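Local atomic coordinates of uncharacterized protein (Bacteroides uniformis ATCC 8492, PDB entry 4Q68), a protein that probably acts as a highly specific N-acetylmuramoyl-L-alanine amidase of the NlpC/P60 type, cutting amide bonds in bacterial cell-wall material. Residues E30-N35 with A66-L71; V45-A50 with K73-D78. All blocks are in the same frame, centred on the assembly; numbering follows the deposited sequence. Where two conformers were deposited one is given.

Contact 1 of 2, residues E30-N35 with A66-L71; sequences EELVIN and AFADNL
Ile34 spreads its side chain across three residues of the helix 66-71, showing how a single branched residue can fasten an irregular segment to a regular one. From CB two branches leave. The first begins with CG1, which lies 3.7 Å from CD2 of Leu71, the two side chains running antiparallel past one another. The chain then runs on extended, chi2 177°, which carries CD1 forward to the methyl of Ala68, with 4.1 Å between Ile34 CD1 and Ala68 CB. The second branch, CG2, sits beside the carbonyl carbon and reaches the edge of the Phe67 ring near its plane, Ile34 CG2 lying 4.0 Å from Phe67 CE2. In the NlpC/P60 amidase family to which this chain belongs, residues 30-35 are part of the loop leading from helix 2-12 into helix 41-53, and this packing lays that loop against helix 64-75. Leu71 follows Phe67 by about one helical turn, its N bonded to Phe67 O; Leu71 points at the loop, while Phe67 reaches it only with the end of its ring. Leu32, two residues before Ile34, packs against the same Ala68 and Leu71. Its CD2 comes within 3.9 Å of Ala68 CB and rests 3.6 Å from Ala68 O, while CD1 packs at 3.9 Å against CD2 of Leu71, the two leucine side chains meeting at a slant. Ala68 CB is thus touched by both Leu32 and Ile34, and Leu71 CD2 likewise receives one carbon from each. Val33, between them, points away from the helix and touches Leu24. Beyond the loop-facing side, Leu71 also touches Glu46, Tyr47 and Ala50 of helix 41-53.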
loop_
_atom_site.group_PDB
_atom_site.type_symbol
_atom_site.label_atom_id
_atom_site.label_comp_id
_atom_site.label_asym_id
_atom_site.label_seq_id
_atom_site.Cartn_x
_atom_site.Cartn_y
_atom_site.Cartn_z
ATOM N N GLU A 30 -4.980 18.264 8.495
ATOM C CA GLU A 30 -4.145 17.130 8.142
ATOM C C GLU A 30 -2.710 17.432 8.552
ATOM O O GLU A 30 -2.123 18.426 8.101
ATOM C CB GLU A 30 -4.205 16.885 6.633
ATOM C CG GLU A 30 -3.371 15.691 6.151
ATOM C CD GLU A 30 -3.979 14.312 6.445
ATOM O OE1 GLU A 30 -5.214 14.189 6.586
ATOM O OE2 GLU A 30 -3.194 13.328 6.470
ATOM N N GLU A 31 -2.176 16.578 9.421
ATOM C CA GLU A 31 -0.799 16.659 9.917
ATOM C C GLU A 31 -0.190 15.266 9.844
ATOM O O GLU A 31 -0.910 14.283 9.740
ATOM C CB GLU A 31 -0.769 17.151 11.372
ATOM C CG GLU A 31 -1.362 18.549 11.547
ATOM C CD GLU A 31 -1.256 19.111 12.949
ATOM O OE1 GLU A 31 -1.037 18.338 13.908
ATOM O OE2 GLU A 31 -1.431 20.339 13.078
ATOM N N LEU A 32 1.130 15.182 9.925
ATOM C CA LEU A 32 1.802 13.886 9.910
ATOM C C LEU A 32 1.542 13.152 11.220
ATOM O O LEU A 32 1.958 13.611 12.275
ATOM C CB LEU A 32 3.296 14.072 9.704
ATOM C CG LEU A 32 4.107 12.783 9.561
ATOM C CD1 LEU A 32 3.771 12.017 8.296
ATOM C CD2 LEU A 32 5.587 13.103 9.617
ATOM N N VAL A 33 0.859 12.016 11.143
ATOM C CA VAL A 33 0.533 11.193 12.296
ATOM C C VAL A 33 1.426 9.958 12.274
ATOM O O VAL A 33 1.464 9.219 11.298
ATOM C CB VAL A 33 -0.955 10.783 12.269
ATOM C CG1 VAL A 33 -1.293 9.797 13.377
ATOM C CG2 VAL A 33 -1.856 12.018 12.361
ATOM N N ILE A 34 2.111 9.720 13.384
ATOM C CA ILE A 34 2.940 8.548 13.547
ATOM C C ILE A 34 2.387 7.711 14.693
ATOM O O ILE A 34 2.431 8.131 15.851
ATOM C CB ILE A 34 4.410 8.923 13.792
ATOM C CG1 ILE A 34 4.924 9.794 12.633
ATOM C CG2 ILE A 34 5.260 7.663 13.949
ATOM C CD1 ILE A 34 6.355 10.294 12.801
ATOM N N ASN A 35 1.827 6.558 14.359
ATOM C CA ASN A 35 1.300 5.625 15.349
ATOM C C ASN A 35 1.771 4.238 14.977
ATOM O O ASN A 35 1.097 3.496 14.270
ATOM C CB ASN A 35 -0.224 5.688 15.418
ATOM C CG ASN A 35 -0.789 4.882 16.573
ATOM O OD1 ASN A 35 -0.079 4.069 17.176
ATOM N ND2 ASN A 35 -2.064 5.105 16.885
ATOM N N ALA A 66 14.608 11.980 10.471
ATOM C CA ALA A 66 14.772 11.388 9.146
ATOM C C ALA A 66 13.666 10.382 8.846
ATOM O O ALA A 66 13.160 10.342 7.740
ATOM C CB ALA A 66 16.140 10.743 9.018
ATOM N N PHE A 67 13.284 9.587 9.839
ATOM C CA PHE A 67 12.149 8.664 9.696
ATOM C C PHE A 67 10.889 9.440 9.312
ATOM O O PHE A 67 10.191 9.073 8.379
ATOM C CB PHE A 67 11.908 7.864 10.984
ATOM C CG PHE A 67 10.641 7.059 10.964
ATOM C CD1 PHE A 67 10.586 5.835 10.310
ATOM C CD2 PHE A 67 9.491 7.536 11.563
ATOM C CE1 PHE A 67 9.427 5.101 10.286
ATOM C CE2 PHE A 67 8.328 6.808 11.536
ATOM C CZ PHE A 67 8.297 5.584 10.895
ATOM N N ALA A 68 10.597 10.505 10.049
ATOM C CA ALA A 68 9.414 11.308 9.787
ATOM C C ALA A 68 9.462 11.912 8.397
ATOM O O ALA A 68 8.450 11.933 7.695
ATOM C CB ALA A 68 9.272 12.396 10.850
ATOM N N ASP A 69 10.627 12.415 7.997
ATOM C CA ASP A 69 10.743 13.001 6.658
ATOM C C ASP A 69 10.483 11.959 5.562
ATOM O O ASP A 69 9.828 12.254 4.559
ATOM C CB ASP A 69 12.115 13.632 6.453
ATOM C CG ASP A 69 12.285 14.962 7.195
ATOM O OD1 ASP A 69 11.292 15.559 7.671
ATOM O OD2 ASP A 69 13.439 15.397 7.271
ATOM N N ASN A 70 10.994 10.748 5.741
ATOM C CA ASN A 70 10.726 9.688 4.774
ATOM C C ASN A 70 9.270 9.272 4.788
ATOM O O ASN A 70 8.671 9.080 3.729
ATOM C CB ASN A 70 11.659 8.508 5.003
ATOM C CG ASN A 70 13.030 8.786 4.465
ATOM O OD1 ASN A 70 13.165 9.401 3.408
ATOM N ND2 ASN A 70 14.051 8.373 5.187
ATOM N N LEU A 71 8.668 9.154 5.961
ATOM C CA LEU A 71 7.254 8.828 6.047
ATOM C C LEU A 71 6.423 9.873 5.314
ATOM O O LEU A 71 5.485 9.533 4.587
ATOM C CB LEU A 71 6.813 8.693 7.500
ATOM C CG LEU A 71 5.346 8.349 7.700
ATOM C CD1 LEU A 71 5.013 6.994 7.114
ATOM C CD2 LEU A 71 4.994 8.415 9.168
#

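Contact 2 of 2, residues V45-A50 with K73-D78; sequences VEYVLA and KIRYRD
Ile74 lays its CD1 over the backbone of Ala50, 3.5 Å from Ala50 N, and packs the same methyl against Leu49 CG at 3.7 Å. This is helix-to-helix packing inside the NlpC/P60 amidase domain: helix 41-53 against the last turn of helix 64-75, with Trp94 of helix 91-100 also touching Leu49 and Ile74. Ile74 CG2 lies along the aliphatic part of Glu46, whose extended chain carries its carboxylate on to Arg75. Bent at chi3 (-66°), Arg75 offers NE and NH2 side-on to one oxygen, with Glu46 OE1 2.8 Å from Arg75 NE and 2.9 Å from Arg75 NH2. Both donors come from the same face of the carboxylate, whose plane is turned 34° from the guanidinium. NH2 also approaches Tyr47 CE1 obliquely, at 3.6 Å, and NH1 donates a hydrogen bond to Val33 O. A leucine in place of Arg75 would probably leave the buried Glu46 OE1 without either donor and Val33 O without its mate. The second carboxylate oxygen is held separately: Glu46 OE2 accepts from Trp94 NE1 and has a water 2.7 Å away, which also lies 3.1 Å from Arg75 O.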
loop_
_atom_site.group_PDB
_atom_site.type_symbol
_atom_site.label_atom_id
_atom_site.label_comp_id
_atom_site.label_asym_id
_atom_site.label_seq_id
_atom_site.Cartn_x
_atom_site.Cartn_y
_atom_site.Cartn_z
ATOM N N VAL A 45 2.802 -0.796 5.924
ATOM C CA VAL A 45 3.734 -0.715 4.807
ATOM C C VAL A 45 4.471 0.631 4.794
ATOM O O VAL A 45 5.677 0.690 4.556
ATOM C CB VAL A 45 3.016 -1.001 3.472
ATOM C CG1 VAL A 45 3.909 -0.662 2.281
ATOM C CG2 VAL A 45 2.569 -2.459 3.423
ATOM N N GLU A 46 3.744 1.712 5.036
ATOM C CA GLU A 46 4.367 3.031 5.060
ATOM C C GLU A 46 5.447 3.125 6.128
ATOM O O GLU A 46 6.533 3.643 5.862
ATOM C CB GLU A 46 3.321 4.126 5.262
ATOM C CG GLU A 46 2.389 4.257 4.084
ATOM C CD GLU A 46 1.426 5.412 4.182
ATOM O OE1 GLU A 46 0.919 5.667 5.307
ATOM O OE2 GLU A 46 1.189 6.065 3.128
ATOM N N TYR A 47 5.173 2.645 7.338
ATOM C CA TYR A 47 6.177 2.722 8.400
ATOM C C TYR A 47 7.387 1.847 8.085
ATOM O O TYR A 47 8.525 2.236 8.370
ATOM C CB TYR A 47 5.612 2.305 9.764
ATOM C CG TYR A 47 4.448 3.144 10.265
ATOM C CD1 TYR A 47 4.442 4.527 10.159
ATOM C CD2 TYR A 47 3.346 2.530 10.848
ATOM C CE1 TYR A 47 3.368 5.276 10.633
ATOM C CE2 TYR A 47 2.264 3.258 11.303
ATOM C CZ TYR A 47 2.269 4.635 11.193
ATOM O OH TYR A 47 1.197 5.401 11.617
ATOM N N VAL A 48 7.155 0.663 7.535
ATOM C CA VAL A 48 8.253 -0.227 7.202
ATOM C C VAL A 48 9.128 0.381 6.105
ATOM O O VAL A 48 10.363 0.381 6.199
ATOM C CB VAL A 48 7.732 -1.616 6.809
ATOM C CG1 VAL A 48 8.853 -2.485 6.281
ATOM C CG2 VAL A 48 7.080 -2.290 8.028
ATOM N N LEU A 49 8.505 0.897 5.054
ATOM C CA LEU A 49 9.244 1.532 3.972
ATOM C C LEU A 49 9.994 2.761 4.483
ATOM O O LEU A 49 11.159 2.971 4.138
ATOM C CB LEU A 49 8.280 1.897 2.837
ATOM C CG LEU A 49 8.895 2.572 1.608
ATOM C CD1 LEU A 49 9.965 1.724 0.933
ATOM C CD2 LEU A 49 7.796 2.921 0.624
ATOM N N ALA A 50 9.351 3.577 5.310
ATOM C CA ALA A 50 10.011 4.791 5.847
ATOM C C ALA A 50 11.232 4.419 6.664
ATOM O O ALA A 50 12.279 5.038 6.532
ATOM C CB ALA A 50 9.043 5.597 6.675
ATOM N N LYS A 73 7.334 11.795 2.840
ATOM C CA LYS A 73 7.500 11.710 1.393
ATOM C C LYS A 73 6.779 10.507 0.787
ATOM O O LYS A 73 6.407 10.560 -0.383
ATOM C CB LYS A 73 8.951 11.823 0.955
ATOM C CG LYS A 73 9.740 10.565 0.829
ATOM C CD LYS A 73 11.124 10.890 0.270
ATOM C CE LYS A 73 11.995 9.673 0.165
ATOM N NZ LYS A 73 13.270 10.018 -0.541
ATOM N N ILE A 74 6.536 9.465 1.574
ATOM C CA ILE A 74 5.774 8.296 1.157
ATOM C C ILE A 74 4.275 8.565 1.195
ATOM O O ILE A 74 3.530 8.150 0.311
ATOM C CB ILE A 74 6.121 7.106 2.084
ATOM C CG1 ILE A 74 7.557 6.658 1.862
ATOM C CG2 ILE A 74 5.161 5.939 1.877
ATOM C CD1 ILE A 74 8.115 5.854 3.015
ATOM N N ARG A 75 3.814 9.217 2.252
ATOM C CA ARG A 75 2.389 9.299 2.528
ATOM C C ARG A 75 1.697 10.434 1.770
ATOM O O ARG A 75 0.494 10.331 1.491
ATOM C CB ARG A 75 2.165 9.445 4.043
ATOM C CG ARG A 75 0.712 9.645 4.429
ATOM C CD ARG A 75 0.498 9.558 5.922
ATOM N NE ARG A 75 0.773 8.223 6.422
ATOM C CZ ARG A 75 0.996 7.941 7.699
ATOM N NH1 ARG A 75 0.947 8.894 8.623
ATOM N NH2 ARG A 75 1.286 6.683 8.036
ATOM N N TYR A 76 2.431 11.504 1.460
ATOM C CA TYR A 76 1.880 12.704 0.850
ATOM C C TYR A 76 2.433 12.906 -0.544
ATOM O O TYR A 76 3.588 12.601 -0.842
ATOM C CB TYR A 76 2.175 13.934 1.727
ATOM C CG TYR A 76 1.457 13.823 3.043
ATOM C CD1 TYR A 76 0.126 14.189 3.156
ATOM C CD2 TYR A 76 2.087 13.307 4.168
ATOM C CE1 TYR A 76 -0.568 14.029 4.340
ATOM C CE2 TYR A 76 1.408 13.150 5.356
ATOM C CZ TYR A 76 0.088 13.521 5.447
ATOM O OH TYR A 76 -0.579 13.343 6.636
ATOM N N ARG A 77 1.596 13.489 -1.398
ATOM C CA ARG A 77 1.953 13.776 -2.782
ATOM C C ARG A 77 3.173 14.695 -2.829
ATOM O O ARG A 77 3.121 15.838 -2.345
ATOM C CB ARG A 77 0.748 14.420 -3.460
ATOM C CG ARG A 77 0.894 14.739 -4.948
ATOM C CD ARG A 77 -0.442 15.242 -5.564
ATOM N NE ARG A 77 -1.445 14.175 -5.530
ATOM C CZ ARG A 77 -2.453 14.067 -4.660
ATOM N NH1 ARG A 77 -2.702 15.021 -3.767
ATOM N NH2 ARG A 77 -3.236 12.999 -4.683
ATOM N N ASP A 78 4.272 14.178 -3.368
ATOM C CA ASP A 78 5.554 14.888 -3.398
ATOM C C ASP A 78 6.016 15.348 -2.017
ATOM O O ASP A 78 6.775 16.299 -1.887
ATOM C CB ASP A 78 5.500 16.051 -4.381
ATOM C CG ASP A 78 5.222 15.591 -5.792
ATOM O OD1 ASP A 78 5.664 14.486 -6.193
ATOM O OD2 ASP A 78 4.532 16.343 -6.510
HETATM O O HOH W 1 -0.845 7.570 2.100
#

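Overall arrangement
Together the two contacts illustrate how chemistry follows depth along one helix. Both use helix 64-75: contact 1 is a surface contact, where a loop packs on its middle by hydrocarbon contacts, whereas contact 2 is buried, where helix 41-53 meets its C-terminal turn and a charged pair joins the apolar packing. Polar bonds join the loop of contact 1 to contact 2: besides the one from Arg75 to Val33, Tyr76 OH is hydrogen-bonded to Glu30 OE2, and Tyr47 OH accepts from Asn35 N. Leu71 of helix 64-75 bridges the two, meeting the loop on one hand and helix 41-53 on the other.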